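Local coordinates for protein beta-mannosidase (Hypocrea lixii, PDB 4UOJ) that probably hydrolyses beta-mannosidic bonds to release mannose from the non-reducing ends of mannosides, as a family 2 glycoside hydrolase, at residues A[239-244]-A[546-551]; A[876-881]-A[909-914]; A[883-888]-A[903-908]. All coordinates share one frame; numbering follows the deposited sequence.

Contact 1 of 3, residues A[239-244]-A[546-551]. With BMA (beta-D-mannopyranose), chain F; MAN (alpha-D-mannopyranose), chain B.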
loop_
_atom_site.group_PDB
_atom_site.type_symbol
_atom_site.label_atom_id
_atom_site.label_comp_id
_atom_site.label_asym_id
_atom_site.label_seq_id
_atom_site.Cartn_x
_atom_site.Cartn_y
_atom_site.Cartn_z
ATOM N N GLY A 239 -28.704 -10.306 5.156
ATOM C CA GLY A 239 -28.243 -11.502 5.847
ATOM C C GLY A 239 -26.742 -11.719 5.847
ATOM O O GLY A 239 -26.265 -12.756 6.316
ATOM N N GLN A 240 -25.994 -10.749 5.311
ATOM C CA GLN A 240 -24.535 -10.824 5.187
ATOM C C GLN A 240 -23.837 -10.710 6.539
ATOM O O GLN A 240 -24.210 -9.879 7.391
ATOM C CB GLN A 240 -24.012 -9.745 4.220
ATOM C CG GLN A 240 -22.514 -9.819 3.925
ATOM C CD GLN A 240 -22.035 -8.911 2.798
ATOM O OE1 GLN A 240 -22.817 -8.284 2.075
ATOM N NE2 GLN A 240 -20.718 -8.861 2.613
ATOM N N PHE A 241 -22.794 -11.527 6.708
ATOM C CA PHE A 241 -21.934 -11.470 7.883
ATOM C C PHE A 241 -20.463 -11.472 7.473
ATOM O O PHE A 241 -20.102 -12.065 6.450
ATOM C CB PHE A 241 -22.258 -12.610 8.895
ATOM C CG PHE A 241 -21.458 -12.501 10.187
ATOM C CD1 PHE A 241 -21.630 -11.403 11.057
ATOM C CD2 PHE A 241 -20.478 -13.461 10.502
ATOM C CE1 PHE A 241 -20.852 -11.287 12.213
ATOM C CE2 PHE A 241 -19.710 -13.344 11.667
ATOM C CZ PHE A 241 -19.905 -12.263 12.516
ATOM N N ASN A 242 -19.617 -10.819 8.274
ATOM C CA ASN A 242 -18.177 -10.742 8.013
ATOM C C ASN A 242 -17.582 -12.148 7.842
ATOM O O ASN A 242 -17.983 -13.061 8.559
ATOM C CB ASN A 242 -17.459 -10.003 9.165
ATOM C CG ASN A 242 -18.236 -8.838 9.725
ATOM O OD1 ASN A 242 -19.271 -9.005 10.388
ATOM N ND2 ASN A 242 -17.743 -7.639 9.480
ATOM N N ASN A 243 -16.654 -12.313 6.877
ATOM C CA ASN A 243 -15.928 -13.563 6.577
ATOM C C ASN A 243 -16.721 -14.707 5.946
ATOM O O ASN A 243 -16.149 -15.755 5.638
ATOM C CB ASN A 243 -15.136 -14.040 7.788
ATOM C CG ASN A 243 -14.043 -13.090 8.182
ATOM O OD1 ASN A 243 -14.293 -12.033 8.749
ATOM N ND2 ASN A 243 -12.806 -13.467 7.882
ATOM N N PHE A 244 -18.011 -14.491 5.687
ATOM C CA PHE A 244 -18.852 -15.500 5.022
ATOM C C PHE A 244 -19.374 -14.974 3.686
ATOM O O PHE A 244 -19.667 -13.771 3.568
ATOM C CB PHE A 244 -19.996 -15.944 5.946
ATOM C CG PHE A 244 -19.521 -16.723 7.140
ATOM C CD1 PHE A 244 -19.165 -16.072 8.325
ATOM C CD2 PHE A 244 -19.404 -18.104 7.078
ATOM C CE1 PHE A 244 -18.701 -16.786 9.433
ATOM C CE2 PHE A 244 -18.940 -18.828 8.178
ATOM C CZ PHE A 244 -18.589 -18.163 9.352
ATOM N N ILE A 546 -15.760 -19.205 13.344
ATOM C CA ILE A 546 -16.124 -17.850 13.657
ATOM C C ILE A 546 -17.521 -17.856 14.250
ATOM O O ILE A 546 -18.467 -18.249 13.614
ATOM C CB ILE A 546 -16.065 -16.943 12.426
ATOM C CG1 ILE A 546 -14.638 -16.808 11.929
ATOM C CG2 ILE A 546 -16.620 -15.576 12.752
ATOM C CD1 ILE A 546 -14.494 -16.031 10.650
ATOM N N ASP A 547 -17.626 -17.364 15.471
ATOM C CA ASP A 547 -18.881 -17.342 16.210
ATOM C C ASP A 547 -18.793 -16.327 17.334
ATOM O O ASP A 547 -18.004 -16.498 18.256
ATOM C CB ASP A 547 -19.200 -18.752 16.754
ATOM C CG ASP A 547 -20.600 -18.916 17.300
ATOM O OD1 ASP A 547 -21.314 -17.883 17.427
ATOM O OD2 ASP A 547 -20.977 -20.085 17.615
ATOM N N LEU A 548 -19.636 -15.293 17.265
ATOM C CA LEU A 548 -19.681 -14.223 18.256
ATOM C C LEU A 548 -20.131 -14.693 19.663
ATOM O O LEU A 548 -19.914 -14.011 20.660
ATOM C CB LEU A 548 -20.524 -13.061 17.726
ATOM C CG LEU A 548 -19.916 -12.216 16.593
ATOM C CD1 LEU A 548 -20.910 -11.161 16.144
ATOM C CD2 LEU A 548 -18.647 -11.498 17.041
ATOM N N ASP A 549 -20.721 -15.891 19.728
ATOM C CA ASP A 549 -21.138 -16.531 20.971
ATOM C C ASP A 549 -19.941 -17.072 21.755
ATOM O O ASP A 549 -20.059 -17.302 22.958
ATOM C CB ASP A 549 -22.123 -17.675 20.672
ATOM C CG ASP A 549 -23.450 -17.201 20.086
ATOM O OD1 ASP A 549 -24.034 -16.258 20.653
ATOM O OD2 ASP A 549 -23.904 -17.786 19.084
ATOM N N LEU A 550 -18.802 -17.290 21.082
ATOM C CA LEU A 550 -17.595 -17.840 21.717
ATOM C C LEU A 550 -16.801 -16.776 22.497
ATOM O O LEU A 550 -16.726 -15.624 22.044
ATOM C CB LEU A 550 -16.694 -18.538 20.686
ATOM C CG LEU A 550 -17.279 -19.737 19.933
ATOM C CD1 LEU A 550 -16.365 -20.180 18.810
ATOM C CD2 LEU A 550 -17.606 -20.902 20.856
ATOM N N PRO A 551 -16.166 -17.156 23.642
ATOM C CA PRO A 551 -15.369 -16.170 24.399
ATOM C C PRO A 551 -14.285 -15.504 23.560
ATOM O O PRO A 551 -13.982 -14.322 23.752
ATOM C CB PRO A 551 -14.815 -16.967 25.590
ATOM C CG PRO A 551 -15.030 -18.411 25.257
ATOM C CD PRO A 551 -16.184 -18.479 24.309
HETATM C C1 BMA F . -21.046 -7.653 22.424
HETATM C C2 BMA F . -20.478 -8.760 23.307
HETATM C C3 BMA F . -19.885 -9.776 22.334
HETATM C C4 BMA F . -20.959 -10.239 21.363
HETATM C C5 BMA F . -21.695 -9.057 20.716
HETATM C C6 BMA F . -22.911 -9.452 19.916
HETATM O O2 BMA F . -21.551 -9.274 24.124
HETATM O O3 BMA F . -19.262 -10.860 23.011
HETATM O O4 BMA F . -20.323 -11.017 20.354
HETATM O O5 BMA F . -22.183 -8.149 21.720
HETATM O O6 BMA F . -23.634 -8.294 19.519
HETATM C C1 MAN B . -21.508 -13.120 26.964
HETATM C C2 MAN B . -21.287 -13.579 28.415
HETATM C C3 MAN B . -19.814 -13.427 28.797
HETATM C C4 MAN B . -18.915 -14.146 27.790
HETATM C C5 MAN B . -19.214 -13.661 26.375
HETATM C C6 MAN B . -18.447 -14.406 25.286
HETATM O O2 MAN B . -21.699 -14.943 28.574
HETATM O O3 MAN B . -19.637 -13.948 30.105
HETATM O O4 MAN B . -17.568 -13.854 28.104
HETATM O O5 MAN B . -20.616 -13.837 26.092
HETATM O O6 MAN B . -18.873 -13.995 23.961
#
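F241, N243 and F244 meet I546 and L548 in a small apolar contact near the surface, where a loop comes up against the end of strand 545-546 and the turn after it. No hydrogen bond joins the two segments; the contact is mainly van der Waals, between side-chain carbons. I546 is at the centre. Its CG2 lies between the two phenyls, at the edge of the F241 ring, 4.0 Å from F241 CE2, and also beside F244 CE1. The CG1 branch, beside the backbone N (chi1 -66°), runs on to CD1, which lies 3.5 Å from CB of N243. At the root of the fork, I546 CB sits 4.0 Å from F244 CE1. F241 also reaches L548, with CZ 3.9 Å from L548 CD1. The loop 239-244 links strands 227-237 and 252-261 of an immunoglobulin-like beta domain, and a type II beta turn from F241 to F244 lets these two phenyls and the N243 side chain all bear on I546. The contact sets this loop against the region of helix 506-528, probably part of the catalytic barrel as in family 2 enzymes; F522 of that helix touches F241, I546 and L548. Segment 546-551 makes a type I turn from D547 to L550, reinforced by an Asx turn: D549 N donates to D547 OD1 (3.1 Å), from above the carboxylate plane. N243 ND2 is held by Y534 O. On the far side of L548, its carbonyl O lies 3.0 Å from O4 of a beta-mannose that is hydrogen-bonded to N523, and O6 of an alpha-mannose makes a weak bond to L550 O.

Contact 2 of 3, residues A[876-881]-A[909-914]; sequences TVEATA and GEKKEV. With CD (cadmium ion), chain C.
V877 and K912 form the firm part of this antiparallel strand pair, a hydrogen-bonded pair in which each residue both gives and takes. V877 N donates to K912 O at 2.8 Å, nearly straight (173°) and in the carbonyl plane; K912 N returns a bond to V877 O at 3.0 Å. Next door, T876 and E913 make a non-hydrogen-bonded pair, where T876 CA comes 3.3 Å from K912 O in a CA-H...O contact. The buried face carries V877, K912 and V914: CG2 of V877 approaches CG2 of V914 at 4.3 Å, and K912 bends at chi2 (94°), carrying its amine off to a salt bridge with D901.

The other face, with T876, E878, K911 and E913, is the more open one. E878 and K911 are both stretched out beyond CG and cross with their aliphatic parts close, E878 OE1 lying 3.5 Å from K911 CE, yet the amine NZ remains 4.5 Å from that oxygen, too far for a salt bridge. E913 turns its carboxylate to a cadmium ion and holds it with both oxygens, unequally: OE1 at 2.2 Å and OE2 at 2.7 Å. Toward G909 the strands part; a water sits between A879 N and E910 O, and G909 N closes the end on A879 O.

Within the Ig-like beta-sandwich, these are the two central strands of a four-stranded sheet, flanked by 864-869 beside 874-879 and by 895-899 beside 911-921. V877 lies inward between the layers, against T887 and L889 of strand 884-890 and L906 of strand 904-906.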
loop_
_atom_site.group_PDB
_atom_site.type_symbol
_atom_site.label_atom_id
_atom_site.label_comp_id
_atom_site.label_asym_id
_atom_site.label_seq_id
_atom_site.Cartn_x
_atom_site.Cartn_y
_atom_site.Cartn_z
ATOM N N THR A 876 11.372 6.293 -30.837
ATOM C CA THR A 876 11.655 5.122 -31.655
ATOM C C THR A 876 13.019 4.594 -31.234
ATOM O O THR A 876 13.999 5.341 -31.201
ATOM C CB THR A 876 11.520 5.408 -33.156
ATOM O OG1 THR A 876 10.174 5.815 -33.434
ATOM C CG2 THR A 876 11.859 4.182 -34.000
ATOM N N VAL A 877 13.044 3.319 -30.849
ATOM C CA VAL A 877 14.251 2.643 -30.401
ATOM C C VAL A 877 14.555 1.546 -31.410
ATOM O O VAL A 877 13.725 0.678 -31.655
ATOM C CB VAL A 877 14.154 2.066 -28.960
ATOM C CG1 VAL A 877 15.540 1.712 -28.440
ATOM C CG2 VAL A 877 13.462 3.038 -28.013
ATOM N N GLU A 878 15.751 1.590 -31.971
ATOM C CA GLU A 878 16.202 0.579 -32.897
ATOM C C GLU A 878 17.604 0.089 -32.573
ATOM O O GLU A 878 18.516 0.887 -32.429
ATOM C CB GLU A 878 16.144 1.102 -34.343
ATOM C CG GLU A 878 16.375 0.035 -35.405
ATOM C CD GLU A 878 16.484 0.548 -36.833
ATOM O OE1 GLU A 878 16.485 1.789 -37.038
ATOM O OE2 GLU A 878 16.578 -0.310 -37.742
ATOM N N ALA A 879 17.732 -1.225 -32.518
ATOM C CA ALA A 879 18.995 -1.919 -32.453
ATOM C C ALA A 879 19.490 -2.181 -33.858
ATOM O O ALA A 879 18.846 -2.772 -34.663
ATOM C CB ALA A 879 18.819 -3.215 -31.705
ATOM N N THR A 880 20.670 -1.718 -34.132
ATOM C CA THR A 880 21.186 -1.657 -35.452
ATOM C C THR A 880 22.158 -2.785 -35.773
ATOM O O THR A 880 22.118 -3.331 -36.840
ATOM C CB THR A 880 21.733 -0.232 -35.621
ATOM O OG1 THR A 880 20.713 0.565 -36.199
ATOM C CG2 THR A 880 22.998 -0.148 -36.415
ATOM N N ALA A 881 23.023 -3.120 -34.849
ATOM C CA ALA A 881 24.060 -4.104 -35.100
ATOM C C ALA A 881 23.738 -5.504 -34.640
ATOM O O ALA A 881 24.266 -6.426 -35.141
ATOM C CB ALA A 881 25.357 -3.636 -34.485
ATOM N N GLY A 909 16.892 -4.287 -36.496
ATOM C CA GLY A 909 15.946 -3.877 -37.533
ATOM C C GLY A 909 14.504 -3.689 -37.081
ATOM O O GLY A 909 13.716 -3.062 -37.789
ATOM N N GLU A 910 14.153 -4.230 -35.900
ATOM C CA GLU A 910 12.830 -4.110 -35.286
ATOM C C GLU A 910 12.723 -2.698 -34.733
ATOM O O GLU A 910 13.512 -2.303 -33.868
ATOM C CB GLU A 910 12.674 -5.166 -34.172
ATOM C CG GLU A 910 11.498 -4.966 -33.219
ATOM C CD GLU A 910 11.553 -5.720 -31.880
ATOM O OE1 GLU A 910 12.509 -6.504 -31.626
ATOM O OE2 GLU A 910 10.616 -5.505 -31.068
ATOM N N LYS A 911 11.804 -1.908 -35.274
ATOM C CA LYS A 911 11.659 -0.532 -34.809
ATOM C C LYS A 911 10.570 -0.555 -33.756
ATOM O O LYS A 911 9.430 -0.928 -34.035
ATOM C CB LYS A 911 11.367 0.459 -35.963
ATOM C CG LYS A 911 12.613 0.821 -36.774
ATOM C CD LYS A 911 12.377 1.942 -37.763
ATOM C CE LYS A 911 13.503 2.015 -38.773
ATOM N NZ LYS A 911 13.168 2.861 -39.944
ATOM N N LYS A 912 10.964 -0.223 -32.530
ATOM C CA LYS A 912 10.124 -0.229 -31.351
ATOM C C LYS A 912 9.705 1.199 -31.023
ATOM O O LYS A 912 10.546 2.072 -30.887
ATOM C CB LYS A 912 10.908 -0.874 -30.188
ATOM C CG LYS A 912 10.276 -0.801 -28.804
ATOM C CD LYS A 912 9.459 -2.034 -28.472
ATOM C CE LYS A 912 9.013 -2.031 -27.025
ATOM N NZ LYS A 912 7.906 -2.991 -26.798
ATOM N N GLU A 913 8.398 1.422 -30.917
ATOM C CA GLU A 913 7.806 2.702 -30.550
ATOM C C GLU A 913 7.482 2.676 -29.044
ATOM O O GLU A 913 6.815 1.764 -28.562
ATOM C CB GLU A 913 6.542 2.949 -31.358
ATOM C CG GLU A 913 6.801 3.494 -32.742
ATOM C CD GLU A 913 5.585 3.628 -33.614
ATOM O OE1 GLU A 913 4.475 3.767 -33.070
ATOM O OE2 GLU A 913 5.750 3.590 -34.847
ATOM N N VAL A 914 8.005 3.652 -28.292
ATOM C CA VAL A 914 7.776 3.742 -26.847
ATOM C C VAL A 914 7.218 5.124 -26.491
ATOM O O VAL A 914 7.882 6.149 -26.677
ATOM C CB VAL A 914 9.047 3.406 -26.013
ATOM C CG1 VAL A 914 8.755 3.482 -24.533
ATOM C CG2 VAL A 914 9.619 2.034 -26.363
HETATM CD CD CD C . 3.720 5.277 -34.545
HETATM O O HOH W 1 15.826 -2.992 -33.122
#

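Contact 3 of 3, residues A[883-888]-A[903-908]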
loop_
_atom_site.group_PDB
_atom_site.type_symbol
_atom_site.label_atom_id
_atom_site.label_comp_id
_atom_site.label_asym_id
_atom_site.label_seq_id
_atom_site.Cartn_x
_atom_site.Cartn_y
_atom_site.Cartn_z
ATOM N N VAL A 883 21.383 -7.991 -31.238
ATOM C CA VAL A 883 20.395 -8.106 -30.168
ATOM C C VAL A 883 20.782 -7.223 -28.982
ATOM O O VAL A 883 21.935 -7.207 -28.558
ATOM C CB VAL A 883 20.136 -9.579 -29.744
ATOM C CG1 VAL A 883 19.184 -9.674 -28.549
ATOM C CG2 VAL A 883 19.599 -10.386 -30.915
ATOM N N SER A 884 19.798 -6.490 -28.468
ATOM C CA SER A 884 19.930 -5.642 -27.291
ATOM C C SER A 884 19.099 -6.271 -26.172
ATOM O O SER A 884 17.907 -6.490 -26.336
ATOM C CB SER A 884 19.441 -4.226 -27.606
ATOM O OG SER A 884 19.343 -3.422 -26.457
ATOM N N LEU A 885 19.739 -6.596 -25.054
ATOM C CA LEU A 885 19.064 -7.166 -23.888
ATOM C C LEU A 885 18.912 -6.069 -22.839
ATOM O O LEU A 885 19.791 -5.216 -22.724
ATOM C CB LEU A 885 19.842 -8.362 -23.308
ATOM C CG LEU A 885 20.162 -9.547 -24.229
ATOM C CD1 LEU A 885 21.034 -10.563 -23.505
ATOM C CD2 LEU A 885 18.914 -10.233 -24.728
ATOM N N TYR A 886 17.809 -6.091 -22.095
ATOM C CA TYR A 886 17.489 -5.100 -21.066
ATOM C C TYR A 886 17.623 -3.657 -21.600
ATOM O O TYR A 886 18.264 -2.824 -20.964
ATOM C CB TYR A 886 18.313 -5.310 -19.758
ATOM C CG TYR A 886 18.199 -6.696 -19.157
ATOM C CD1 TYR A 886 19.066 -7.714 -19.535
ATOM C CD2 TYR A 886 17.237 -6.986 -18.202
ATOM C CE1 TYR A 886 18.974 -8.995 -18.981
ATOM C CE2 TYR A 886 17.127 -8.265 -17.651
ATOM C CZ TYR A 886 18.000 -9.262 -18.051
ATOM O OH TYR A 886 17.893 -10.506 -17.516
ATOM N N THR A 887 17.026 -3.390 -22.771
ATOM C CA THR A 887 17.028 -2.063 -23.390
ATOM C C THR A 887 16.357 -1.116 -22.404
ATOM O O THR A 887 15.239 -1.376 -21.943
ATOM C CB THR A 887 16.351 -2.092 -24.754
ATOM O OG1 THR A 887 16.868 -3.196 -25.501
ATOM C CG2 THR A 887 16.551 -0.785 -25.517
ATOM N N TRP A 888 17.095 -0.077 -22.003
ATOM C CA TRP A 888 16.668 0.808 -20.948
ATOM C C TRP A 888 16.651 2.273 -21.333
ATOM O O TRP A 888 17.686 2.850 -21.669
ATOM C CB TRP A 888 17.507 0.541 -19.669
ATOM C CG TRP A 888 17.108 1.360 -18.478
ATOM C CD1 TRP A 888 17.764 2.425 -17.965
ATOM C CD2 TRP A 888 15.946 1.165 -17.656
ATOM N NE1 TRP A 888 17.100 2.902 -16.857
ATOM C CE2 TRP A 888 15.980 2.147 -16.647
ATOM C CE3 TRP A 888 14.883 0.235 -17.663
ATOM C CZ2 TRP A 888 14.987 2.255 -15.676
ATOM C CZ3 TRP A 888 13.913 0.329 -16.696
ATOM C CH2 TRP A 888 13.954 1.337 -15.725
ATOM N N ALA A 903 13.057 -2.023 -20.274
ATOM C CA ALA A 903 13.786 -3.253 -19.942
ATOM C C ALA A 903 13.282 -4.427 -20.799
ATOM O O ALA A 903 12.796 -5.426 -20.294
ATOM C CB ALA A 903 13.698 -3.554 -18.437
ATOM N N PHE A 904 13.373 -4.239 -22.123
ATOM C CA PHE A 904 12.916 -5.192 -23.150
ATOM C C PHE A 904 14.045 -5.664 -24.071
ATOM O O PHE A 904 15.104 -5.060 -24.127
ATOM C CB PHE A 904 11.761 -4.587 -23.981
ATOM C CG PHE A 904 12.037 -3.208 -24.525
ATOM C CD1 PHE A 904 12.757 -3.039 -25.689
ATOM C CD2 PHE A 904 11.558 -2.072 -23.872
ATOM C CE1 PHE A 904 13.027 -1.751 -26.179
ATOM C CE2 PHE A 904 11.830 -0.791 -24.363
ATOM C CZ PHE A 904 12.572 -0.631 -25.510
ATOM N N VAL A 905 13.788 -6.745 -24.794
ATOM C CA VAL A 905 14.688 -7.306 -25.775
ATOM C C VAL A 905 14.366 -6.652 -27.120
ATOM O O VAL A 905 13.206 -6.493 -27.460
ATOM C CB VAL A 905 14.595 -8.867 -25.830
ATOM C CG1 VAL A 905 15.463 -9.449 -26.944
ATOM C CG2 VAL A 905 15.000 -9.482 -24.495
ATOM N N LEU A 906 15.404 -6.269 -27.862
ATOM C CA LEU A 906 15.309 -5.720 -29.217
ATOM C C LEU A 906 16.163 -6.547 -30.180
ATOM O O LEU A 906 17.355 -6.738 -29.942
ATOM C CB LEU A 906 15.795 -4.264 -29.268
ATOM C CG LEU A 906 14.771 -3.146 -29.194
ATOM C CD1 LEU A 906 15.441 -1.817 -29.462
ATOM C CD2 LEU A 906 13.674 -3.324 -30.207
ATOM N N ARG A 907 15.549 -7.019 -31.264
ATOM C CA ARG A 907 16.210 -7.754 -32.338
ATOM C C ARG A 907 16.601 -6.699 -33.372
ATOM O O ARG A 907 15.894 -5.707 -33.479
ATOM C CB ARG A 907 15.248 -8.772 -32.951
ATOM C CG ARG A 907 14.895 -9.933 -32.031
ATOM C CD ARG A 907 13.704 -10.738 -32.534
ATOM N NE ARG A 907 14.053 -11.483 -33.739
ATOM C CZ ARG A 907 13.254 -12.342 -34.356
ATOM N NH1 ARG A 907 12.041 -12.578 -33.877
ATOM N NH2 ARG A 907 13.676 -12.979 -35.440
ATOM N N PRO A 908 17.727 -6.853 -34.103
ATOM C CA PRO A 908 18.115 -5.808 -35.055
ATOM C C PRO A 908 17.086 -5.562 -36.158
ATOM O O PRO A 908 16.482 -6.507 -36.673
ATOM C CB PRO A 908 19.461 -6.309 -35.620
ATOM C CG PRO A 908 19.469 -7.777 -35.368
ATOM C CD PRO A 908 18.704 -7.965 -34.093
#
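The F904 ring has T887 over one face and L906 CG of its own strand at the edge, in plane. The T887 contact is a CH-pi interaction: CB stands 4.1 Å from the ring centroid of F904, 29° off the ring normal. F904 can lie across T887 because its CG sits between backbone N and carbonyl carbon (chi1 50°). The W888 indole presents an edge instead, with A903 N near its plane, 3.9 Å from CE3; elsewhere the indole meets the rings of H673 and Y731.

Polar groups gather at F904 O, which is gripped twice by T887, from N and from OG1, both at 2.9 Å. S884 OG in turn donates to T887 OG1 at 2.7 Å, making a short relay from serine to threonine to carbonyl. Further along, S884 and L906 form an antiparallel hydrogen-bonded pair with S884 N 2.9 Å from L906 O. Between this pair and T887-F904 the register slips by one residue, a beta bulge at the corner where the chain turns through L885 and Y886. A second irregularity follows: A903 and F904 both face T887 in a G1 bulge, A903 taking a left-handed conformation. On the side away from the threonine, L885 CD2 rests 4.0 Å from V905 CG2, the two side chains lying side by side and pointing the same way.

Strand 884-890 is the middle of a three-stranded sheet, between 904-906 and 932-934. Helix 728-736 touches W888 and A903 through V728, Y886 OH bonds to D681, and R907 lies on strand 765-774 of the preceding domain.

Contact 1 stands apart from the other two, on the opposite side of the chain's centre, its own centre 59 Å from that of contact 2 and 54 Å from that of contact 3. It also closes earlier in the chain, tying a loop of one beta domain to the loop after strand 545-546, beside what is probably the catalytic barrel. Contacts 2 and 3 belong to the C-terminal Ig-fold domain, about 9 Å apart between centres, with contact 3 nested inside the loop that contact 2 closes. They meet where L906 packs on V877 and K912. Each supplies one strand pair of its sheet, so together they join the two layers face to face.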